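Local structure of CurD (Moorea producens 3L, 5KP7) at residues F58-L70 / V308-N320. The protein binds a 4'-phosphopantetheine arm and probably acts as a hydroxymethylglutaryl-CoA synthase-like acyltransferase of the thiolase-like superfamily. The protein carries 3 engineered substitutions. Sequence-based numbering, arbitrary orientation.
Sequences FDNLMMKEKAVSL and VMPGLVYCQQVGN. With PNS (4'-phosphopantetheine), chain E.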
ATOM      1  N   PHE A  58     -15.917   1.346   9.367  1.00 43.44           N
ATOM      2  CA  PHE A  58     -14.457   1.506   9.156  1.00 40.89           C
ATOM      3  C   PHE A  58     -13.605   0.782  10.218  1.00 40.25           C
ATOM      4  O   PHE A  58     -12.601   0.197   9.879  1.00 36.95           O
ATOM      5  CB  PHE A  58     -14.039   2.967   9.015  1.00 40.64           C
ATOM      6  CG  PHE A  58     -14.671   3.669   7.830  1.00 39.66           C
ATOM      7  CD1 PHE A  58     -14.686   3.078   6.573  1.00 39.23           C
ATOM      8  CD2 PHE A  58     -15.243   4.916   7.983  1.00 39.77           C
ATOM      9  CE1 PHE A  58     -15.280   3.718   5.489  1.00 39.31           C
ATOM     10  CE2 PHE A  58     -15.836   5.567   6.906  1.00 39.94           C
ATOM     11  CZ  PHE A  58     -15.860   4.960   5.662  1.00 39.29           C
ATOM     12  N   ASP A  59     -14.020   0.789  11.492  1.00 41.79           N
ATOM     13  CA  ASP A  59     -13.366  -0.068  12.518  1.00 42.24           C
ATOM     14  C   ASP A  59     -13.399  -1.559  12.077  1.00 40.83           C
ATOM     15  O   ASP A  59     -12.397  -2.277  12.169  1.00 39.89           O
ATOM     16  CB  ASP A  59     -14.040   0.114  13.915  1.00 44.69           C
ATOM     17  CG  ASP A  59     -13.666   1.442  14.614  1.00 46.28           C
ATOM     18  OD1 ASP A  59     -13.424   2.456  13.945  1.00 49.44           O
ATOM     19  OD2 ASP A  59     -13.630   1.505  15.879  1.00 50.64           O
ATOM     20  N   ASN A  60     -14.523  -1.995  11.535  1.00 40.50           N
ATOM     21  CA  ASN A  60     -14.684  -3.345  10.990  1.00 41.64           C
ATOM     22  C   ASN A  60     -13.608  -3.697   9.961  1.00 38.58           C
ATOM     23  O   ASN A  60     -13.134  -4.818   9.892  1.00 37.26           O
ATOM     24  CB  ASN A  60     -16.023  -3.440  10.280  1.00 45.66           C
ATOM     25  CG  ASN A  60     -16.470  -4.837  10.077  1.00 49.44           C
ATOM     26  OD1 ASN A  60     -16.232  -5.408   9.016  1.00 54.94           O
ATOM     27  ND2 ASN A  60     -17.170  -5.393  11.076  1.00 52.68           N
ATOM     28  N   LEU A  61     -13.270  -2.708   9.143  1.00 35.93           N
ATOM     29  CA  LEU A  61     -12.305  -2.852   8.049  1.00 34.43           C
ATOM     30  C   LEU A  61     -10.873  -2.504   8.475  1.00 33.07           C
ATOM     31  O   LEU A  61      -9.943  -2.508   7.647  1.00 30.67           O
ATOM     32  CB  LEU A  61     -12.756  -1.978   6.876  1.00 34.52           C
ATOM     33  CG  LEU A  61     -14.059  -2.402   6.184  1.00 35.33           C
ATOM     34  CD1 LEU A  61     -14.444  -1.363   5.152  1.00 35.92           C
ATOM     35  CD2 LEU A  61     -13.932  -3.741   5.488  1.00 35.69           C
ATOM     36  N   MET A  62     -10.713  -2.212   9.771  1.00 33.38           N
ATOM     37  CA  MET A  62      -9.432  -1.921  10.405  1.00 33.96           C
ATOM     38  C   MET A  62      -8.822  -0.603   9.949  1.00 33.33           C
ATOM     39  O   MET A  62      -7.615  -0.435   9.984  1.00 33.49           O
ATOM     40  CB  MET A  62      -8.453  -3.106  10.273  1.00 33.99           C
ATOM     41  CG  MET A  62      -9.076  -4.439  10.650  1.00 35.65           C
ATOM     42  SD  MET A  62      -7.891  -5.804  10.596  1.00 38.05           S
ATOM     43  CE  MET A  62      -7.022  -5.552  12.165  1.00 38.19           C
ATOM     44  N   MET A  63      -9.660   0.345   9.544  1.00 34.52           N
ATOM     45  CA  MET A  63      -9.210   1.647   9.095  1.00 35.08           C
ATOM     46  C   MET A  63      -9.396   2.655  10.229  1.00 36.59           C
ATOM     47  O   MET A  63     -10.395   2.584  10.954  1.00 38.73           O
ATOM     48  CB  MET A  63      -9.991   2.071   7.851  1.00 35.55           C
ATOM     49  CG  MET A  63      -9.872   1.053   6.709  1.00 35.71           C
ATOM     50  SD  MET A  63     -11.202   1.115   5.465  1.00 37.63           S
ATOM     51  CE  MET A  63     -10.838   2.718   4.839  1.00 34.87           C
ATOM     52  N   LYS A  64      -8.421   3.547  10.417  1.00 35.49           N
ATOM     53  CA  LYS A  64      -8.441   4.508  11.529  1.00 35.96           C
ATOM     54  C   LYS A  64      -8.323   5.948  11.006  1.00 34.75           C
ATOM     55  O   LYS A  64      -9.200   6.792  11.248  1.00 33.76           O
ATOM     56  CB  LYS A  64      -7.330   4.220  12.565  1.00 38.07           C
ATOM     57  CG  LYS A  64      -7.474   2.913  13.367  1.00 41.62           C
ATOM     58  CD  LYS A  64      -6.333   2.687  14.392  1.00 43.87           C
ATOM     59  CE  LYS A  64      -6.765   1.840  15.595  1.00 46.29           C
ATOM     60  NZ  LYS A  64      -5.906   1.977  16.827  1.00 47.11           N
ATOM     61  N   GLU A  65      -7.209   6.221  10.320  1.00 34.10           N
ATOM     62  CA  GLU A  65      -6.924   7.562   9.805  1.00 33.58           C
ATOM     63  C   GLU A  65      -6.333   7.475   8.429  1.00 31.26           C
ATOM     64  O   GLU A  65      -5.703   6.475   8.085  1.00 30.62           O
ATOM     65  CB  GLU A  65      -5.907   8.274  10.697  1.00 35.19           C
ATOM     66  CG  GLU A  65      -6.341   8.491  12.138  1.00 38.19           C
ATOM     67  CD  GLU A  65      -5.177   8.606  13.092  1.00 40.86           C
ATOM     68  OE1 GLU A  65      -4.024   8.528  12.621  1.00 43.17           O
ATOM     69  OE2 GLU A  65      -5.415   8.790  14.307  1.00 42.60           O
ATOM     70  N   LYS A  66      -6.533   8.528   7.634  1.00 29.43           N
ATOM     71  CA  LYS A  66      -5.774   8.659   6.395  1.00 28.03           C
ATOM     72  C   LYS A  66      -4.997   9.980   6.382  1.00 26.78           C
ATOM     73  O   LYS A  66      -5.487  11.022   6.816  1.00 26.42           O
ATOM     74  CB  LYS A  66      -6.659   8.534   5.158  1.00 28.86           C
ATOM     75  CG  LYS A  66      -7.712   9.611   4.968  1.00 30.00           C
ATOM     76  CD  LYS A  66      -8.247   9.544   3.549  1.00 30.96           C
ATOM     77  CE  LYS A  66      -9.340  10.563   3.297  1.00 32.67           C
ATOM     78  NZ  LYS A  66      -9.538  10.682   1.825  1.00 32.82           N
ATOM     79  N   ALA A  67      -3.774   9.907   5.876  1.00 25.25           N
ATOM     80  CA  ALA A  67      -3.005  11.137   5.628  1.00 25.08           C
ATOM     81  C   ALA A  67      -3.596  11.873   4.460  1.00 24.95           C
ATOM     82  O   ALA A  67      -4.093  11.248   3.529  1.00 24.18           O
ATOM     83  CB  ALA A  67      -1.555  10.798   5.353  1.00 24.51           C
ATOM     84  N   VAL A  68      -3.472  13.215   4.449  1.00 25.86           N
ATOM     85  CA  VAL A  68      -4.050  14.021   3.355  1.00 26.37           C
ATOM     86  C   VAL A  68      -3.015  15.076   2.941  1.00 26.05           C
ATOM     87  O   VAL A  68      -2.564  15.813   3.796  1.00 26.39           O
ATOM     88  CB  VAL A  68      -5.339  14.721   3.806  1.00 28.06           C
ATOM     89  CG1 VAL A  68      -5.976  15.481   2.658  1.00 28.62           C
ATOM     90  CG2 VAL A  68      -6.327  13.688   4.342  1.00 28.01           C
ATOM     91  N   SER A  69      -2.640  15.068   1.675  1.00 26.26           N
ATOM     92  CA  SER A  69      -1.677  16.078   1.139  1.00 26.07           C
ATOM     93  C   SER A  69      -2.343  17.458   1.079  1.00 27.15           C
ATOM     94  O   SER A  69      -3.467  17.589   0.529  1.00 27.18           O
ATOM     95  CB  SER A  69      -1.291  15.697  -0.253  1.00 25.96           C
ATOM     96  OG  SER A  69      -0.310  16.558  -0.833  1.00 26.79           O
ATOM     97  N   LEU A  70      -1.625  18.484   1.551  1.00 26.15           N
ATOM     98  CA  LEU A  70      -2.060  19.880   1.367  1.00 26.18           C
ATOM     99  C   LEU A  70      -1.817  20.332  -0.068  1.00 24.78           C
ATOM    100  O   LEU A  70      -1.054  19.717  -0.792  1.00 23.31           O
ATOM    101  CB  LEU A  70      -1.308  20.791   2.341  1.00 27.26           C
ATOM    102  CG  LEU A  70      -1.712  20.833   3.814  1.00 28.94           C
ATOM    103  CD1 LEU A  70      -3.006  21.631   3.953  1.00 29.69           C
ATOM    104  CD2 LEU A  70      -1.898  19.475   4.427  1.00 28.96           C
ATOM    105  N   VAL A 308       1.037 -10.562  11.640  1.00 24.24           N
ATOM    106  CA  VAL A 308       0.523  -9.628  10.639  1.00 23.69           C
ATOM    107  C   VAL A 308       0.089  -8.293  11.256  1.00 23.38           C
ATOM    108  O   VAL A 308       0.361  -7.228  10.683  1.00 22.48           O
ATOM    109  CB  VAL A 308      -0.640 -10.254   9.871  1.00 23.80           C
ATOM    110  CG1 VAL A 308      -1.074  -9.329   8.742  1.00 23.62           C
ATOM    111  CG2 VAL A 308      -0.255 -11.622   9.343  1.00 24.14           C
ATOM    112  N   MET A 309      -0.553  -8.311  12.419  1.00 23.59           N
ATOM    113  CA  MET A 309      -0.974  -7.067  13.034  1.00 24.04           C
ATOM    114  C   MET A 309       0.155  -6.012  13.228  1.00 23.45           C
ATOM    115  O   MET A 309      -0.089  -4.813  13.040  1.00 23.09           O
ATOM    116  CB  MET A 309      -1.722  -7.367  14.338  1.00 25.48           C
ATOM    117  CG  MET A 309      -2.464  -6.220  14.914  1.00 26.83           C
ATOM    118  SD  MET A 309      -3.910  -5.735  13.919  1.00 27.17           S
ATOM    119  CE  MET A 309      -3.632  -4.031  14.260  1.00 28.06           C
ATOM    120  N   PRO A 310       1.395  -6.430  13.581  1.00 23.37           N
ATOM    121  CA  PRO A 310       2.422  -5.389  13.801  1.00 23.41           C
ATOM    122  C   PRO A 310       2.650  -4.507  12.557  1.00 22.83           C
ATOM    123  O   PRO A 310       2.788  -3.276  12.685  1.00 22.78           O
ATOM    124  CB  PRO A 310       3.676  -6.206  14.162  1.00 23.60           C
ATOM    125  CG  PRO A 310       3.090  -7.407  14.847  1.00 24.08           C
ATOM    126  CD  PRO A 310       1.860  -7.749  14.053  1.00 23.67           C
ATOM    127  N   GLY A 311       2.605  -5.122  11.391  1.00 23.61           N
ATOM    128  CA  GLY A 311       2.751  -4.394  10.114  1.00 23.42           C
ATOM    129  C   GLY A 311       1.601  -3.468   9.793  1.00 23.58           C
ATOM    130  O   GLY A 311       1.768  -2.493   9.022  1.00 23.74           O
ATOM    131  N   LEU A 312       0.420  -3.735  10.348  1.00 23.77           N
ATOM    132  CA  LEU A 312      -0.748  -2.885  10.089  1.00 24.04           C
ATOM    133  C   LEU A 312      -0.788  -1.590  10.885  1.00 24.39           C
ATOM    134  O   LEU A 312      -1.513  -0.686  10.539  1.00 25.55           O
ATOM    135  CB  LEU A 312      -2.046  -3.670  10.309  1.00 24.68           C
ATOM    136  CG  LEU A 312      -2.175  -4.874   9.367  1.00 25.17           C
ATOM    137  CD1 LEU A 312      -3.433  -5.648   9.707  1.00 26.05           C
ATOM    138  CD2 LEU A 312      -2.198  -4.462   7.902  1.00 25.19           C
ATOM    139  N   VAL A 313      -0.031  -1.500  11.969  1.00 24.36           N
ATOM    140  CA  VAL A 313      -0.137  -0.382  12.886  1.00 24.62           C
ATOM    141  C   VAL A 313       0.038   0.962  12.163  1.00 24.34           C
ATOM    142  O   VAL A 313      -0.813   1.836  12.310  1.00 24.41           O
ATOM    143  CB  VAL A 313       0.862  -0.517  14.055  1.00 25.30           C
ATOM    144  CG1 VAL A 313       0.907   0.744  14.910  1.00 25.56           C
ATOM    145  CG2 VAL A 313       0.496  -1.729  14.910  1.00 25.59           C
ATOM    146  N   TYR A 314       1.146   1.151  11.458  1.00 24.18           N
ATOM    147  CA  TYR A 314       1.354   2.438  10.779  1.00 24.03           C
ATOM    148  C   TYR A 314       0.454   2.592   9.557  1.00 23.90           C
ATOM    149  O   TYR A 314       0.014   3.700   9.251  1.00 23.57           O
ATOM    150  CB  TYR A 314       2.801   2.656  10.366  1.00 24.19           C
ATOM    151  CG  TYR A 314       3.780   2.744  11.505  1.00 25.01           C
ATOM    152  CD1 TYR A 314       3.384   3.130  12.785  1.00 25.90           C
ATOM    153  CD2 TYR A 314       5.108   2.433  11.296  1.00 25.31           C
ATOM    154  CE1 TYR A 314       4.308   3.203  13.820  1.00 26.93           C
ATOM    155  CE2 TYR A 314       6.035   2.502  12.313  1.00 26.50           C
ATOM    156  CZ  TYR A 314       5.635   2.906  13.571  1.00 27.17           C
ATOM    157  OH  TYR A 314       6.531   2.976  14.632  1.00 28.50           O
ATOM    158  N   CYS A 315       0.145   1.490   8.895  1.00 24.21           N
ATOM    159  CA  CYS A 315      -0.765   1.529   7.740  1.00 24.57           C
ATOM    160  C   CYS A 315      -2.120   2.123   8.122  1.00 25.35           C
ATOM    161  O   CYS A 315      -2.685   2.915   7.350  1.00 24.97           O
ATOM    162  CB  CYS A 315      -0.910   0.122   7.135  1.00 24.76           C
ATOM    163  SG  CYS A 315       0.602  -0.469   6.362  1.00 26.33           S
ATOM    164  N   GLN A 316      -2.612   1.790   9.316  1.00 26.07           N
ATOM    165  CA  GLN A 316      -3.901   2.295   9.825  1.00 27.33           C
ATOM    166  C   GLN A 316      -3.922   3.790  10.070  1.00 26.91           C
ATOM    167  O   GLN A 316      -5.004   4.338  10.255  1.00 27.30           O
ATOM    168  CB  GLN A 316      -4.281   1.646  11.165  1.00 30.03           C
ATOM    169  CG  GLN A 316      -4.594   0.196  11.058  1.00 32.45           C
ATOM    170  CD  GLN A 316      -5.000  -0.364  12.425  1.00 34.19           C
ATOM    171  OE1 GLN A 316      -4.274  -0.234  13.436  1.00 36.99           O
ATOM    172  NE2 GLN A 316      -6.171  -0.940  12.477  1.00 35.69           N
ATOM    173  N   GLN A 317      -2.738   4.398  10.194  1.00 25.87           N
ATOM    174  CA  GLN A 317      -2.584   5.814  10.477  1.00 26.26           C
ATOM    175  C   GLN A 317      -2.394   6.681   9.228  1.00 25.31           C
ATOM    176  O   GLN A 317      -2.488   7.897   9.300  1.00 24.93           O
ATOM    177  CB  GLN A 317      -1.395   6.014  11.422  1.00 27.16           C
ATOM    178  CG  GLN A 317      -1.669   5.405  12.789  1.00 28.62           C
ATOM    179  CD  GLN A 317      -0.493   5.596  13.713  1.00 29.74           C
ATOM    180  OE1 GLN A 317      -0.193   6.724  14.123  1.00 31.52           O
ATOM    181  NE2 GLN A 317       0.197   4.514  14.029  1.00 30.13           N
ATOM    182  N   VAL A 318      -2.122   6.048   8.095  1.00 25.17           N
ATOM    183  CA  VAL A 318      -1.877   6.779   6.848  1.00 24.99           C
ATOM    184  C   VAL A 318      -2.858   6.426   5.736  1.00 24.12           C
ATOM    185  O   VAL A 318      -3.101   7.260   4.836  1.00 23.93           O
ATOM    186  CB  VAL A 318      -0.416   6.522   6.409  1.00 26.38           C
ATOM    187  CG1 VAL A 318      -0.093   7.226   5.162  1.00 28.12           C
ATOM    188  CG2 VAL A 318       0.542   7.037   7.460  1.00 27.11           C
ATOM    189  N   GLY A 319      -3.407   5.221   5.750  1.00 23.40           N
ATOM    190  CA  GLY A 319      -4.294   4.753   4.670  1.00 23.04           C
ATOM    191  C   GLY A 319      -3.491   4.073   3.578  1.00 22.46           C
ATOM    192  O   GLY A 319      -2.306   3.752   3.760  1.00 22.28           O
ATOM    193  N   ASN A 320      -4.111   3.828   2.432  1.00 22.04           N
ATOM    194  CA  ASN A 320      -3.384   3.209   1.329  1.00 22.13           C
ATOM    195  C   ASN A 320      -2.502   4.303   0.700  1.00 21.82           C
ATOM    196  O   ASN A 320      -3.038   5.302   0.188  1.00 21.77           O
ATOM    197  CB  ASN A 320      -4.407   2.719   0.296  1.00 22.71           C
ATOM    198  CG  ASN A 320      -3.786   2.015  -0.888  1.00 23.10           C
ATOM    199  OD1 ASN A 320      -2.583   1.820  -0.969  1.00 23.26           O
ATOM    200  ND2 ASN A 320      -4.642   1.562  -1.785  1.00 24.48           N
TER
HETATM  201  O23 PNS E 100     -16.369  -2.726   2.490  1.00 38.20           O
HETATM  202  P24 PNS E 100     -16.371  -2.405   1.014  1.00 37.23           P
HETATM  203  O26 PNS E 100     -17.667  -2.009   0.341  1.00 40.51           O
HETATM  204  O27 PNS E 100     -15.369  -1.158   0.716  1.00 40.99           O
HETATM  205  C28 PNS E 100     -14.052  -1.108   1.248  1.00 39.87           C
HETATM  206  C29 PNS E 100     -13.667   0.317   1.650  1.00 38.85           C
HETATM  207  C30 PNS E 100     -12.198   0.490   2.002  1.00 38.85           C
HETATM  208  C31 PNS E 100     -14.818   1.310   1.948  1.00 38.01           C
HETATM  209  C32 PNS E 100     -13.552   0.985   0.183  1.00 39.92           C
HETATM  210  O33 PNS E 100     -13.180   2.391   0.237  1.00 35.92           O
HETATM  211  C34 PNS E 100     -12.618   0.405  -0.860  1.00 42.86           C
HETATM  212  O35 PNS E 100     -12.966  -0.553  -1.544  1.00 43.33           O
HETATM  213  N36 PNS E 100     -11.394   0.929  -0.914  1.00 43.80           N
HETATM  214  C37 PNS E 100     -10.269   0.197  -1.452  1.00 44.93           C
HETATM  215  C38 PNS E 100     -10.122   0.261  -2.952  1.00 47.82           C
HETATM  216  C39 PNS E 100      -8.887  -0.567  -3.222  1.00 51.09           C
HETATM  217  O40 PNS E 100      -7.790  -0.023  -3.258  1.00 50.70           O
HETATM  218  N41 PNS E 100      -9.074  -1.883  -3.368  1.00 49.41           N
HETATM  219  C42 PNS E 100      -7.947  -2.753  -3.616  1.00 49.87           C
HETATM  220  C43 PNS E 100      -8.295  -4.218  -3.463  1.00 49.35           C
HETATM  221  S44 PNS E 100      -6.791  -5.105  -3.913  1.00 48.39           S
HETATM  222  O   HOH W   1      -1.750   9.028  13.867  1.00 44.87           O
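E65 and A67 bind the last turn of helix 309-318 through their backbones. E65 N donates to Q316 O at 2.9 Å, nearly in line with the C=O bond. A67 N donates to V318 O, also at 2.9 Å, but from above that carbonyl's plane. The CA of K66 adds a CH...O contact to V318 O. Strand 65-67 is thus tied edge-on to the carbonyls of a helix end, at 69° to its axis.

Q316 supplies the side-chain bond. Its NE2 reaches M62 O at 2.9 Å, with M62 O close to the amide plane but NE2 well above the carbonyl plane. M62 carries the positive phi of the Schellman motif that ends helix 56-60. The K64 chain crosses the Q316 side chain, its CD 3.7 Å from OE1. With an alanine at Q316, M62 O would probably lose this donor, and K64 CD would lose most of its packing partner, since only the CB would remain beside it.

Apolar contacts lie at both ends. M62 and M309 meet tip to tip, CE to SD 3.6 Å; the bend at chi3 (79°) turns the M62 methyl that way. A67 CB packs on V318 CG1.

One water donates to both E65 OE1 and Q317 OE1. R383 hydrogen-bonds Q317 O and makes a long, weak ion pair with E65 OE1.

L61, M63 and N320, from both segments, line the phosphopantetheine pocket. On its other edge strand 65-67 pairs antiparallel with strand 40-43, while helices 325-336 and 376-381 pack against helix 309-318 through Y314.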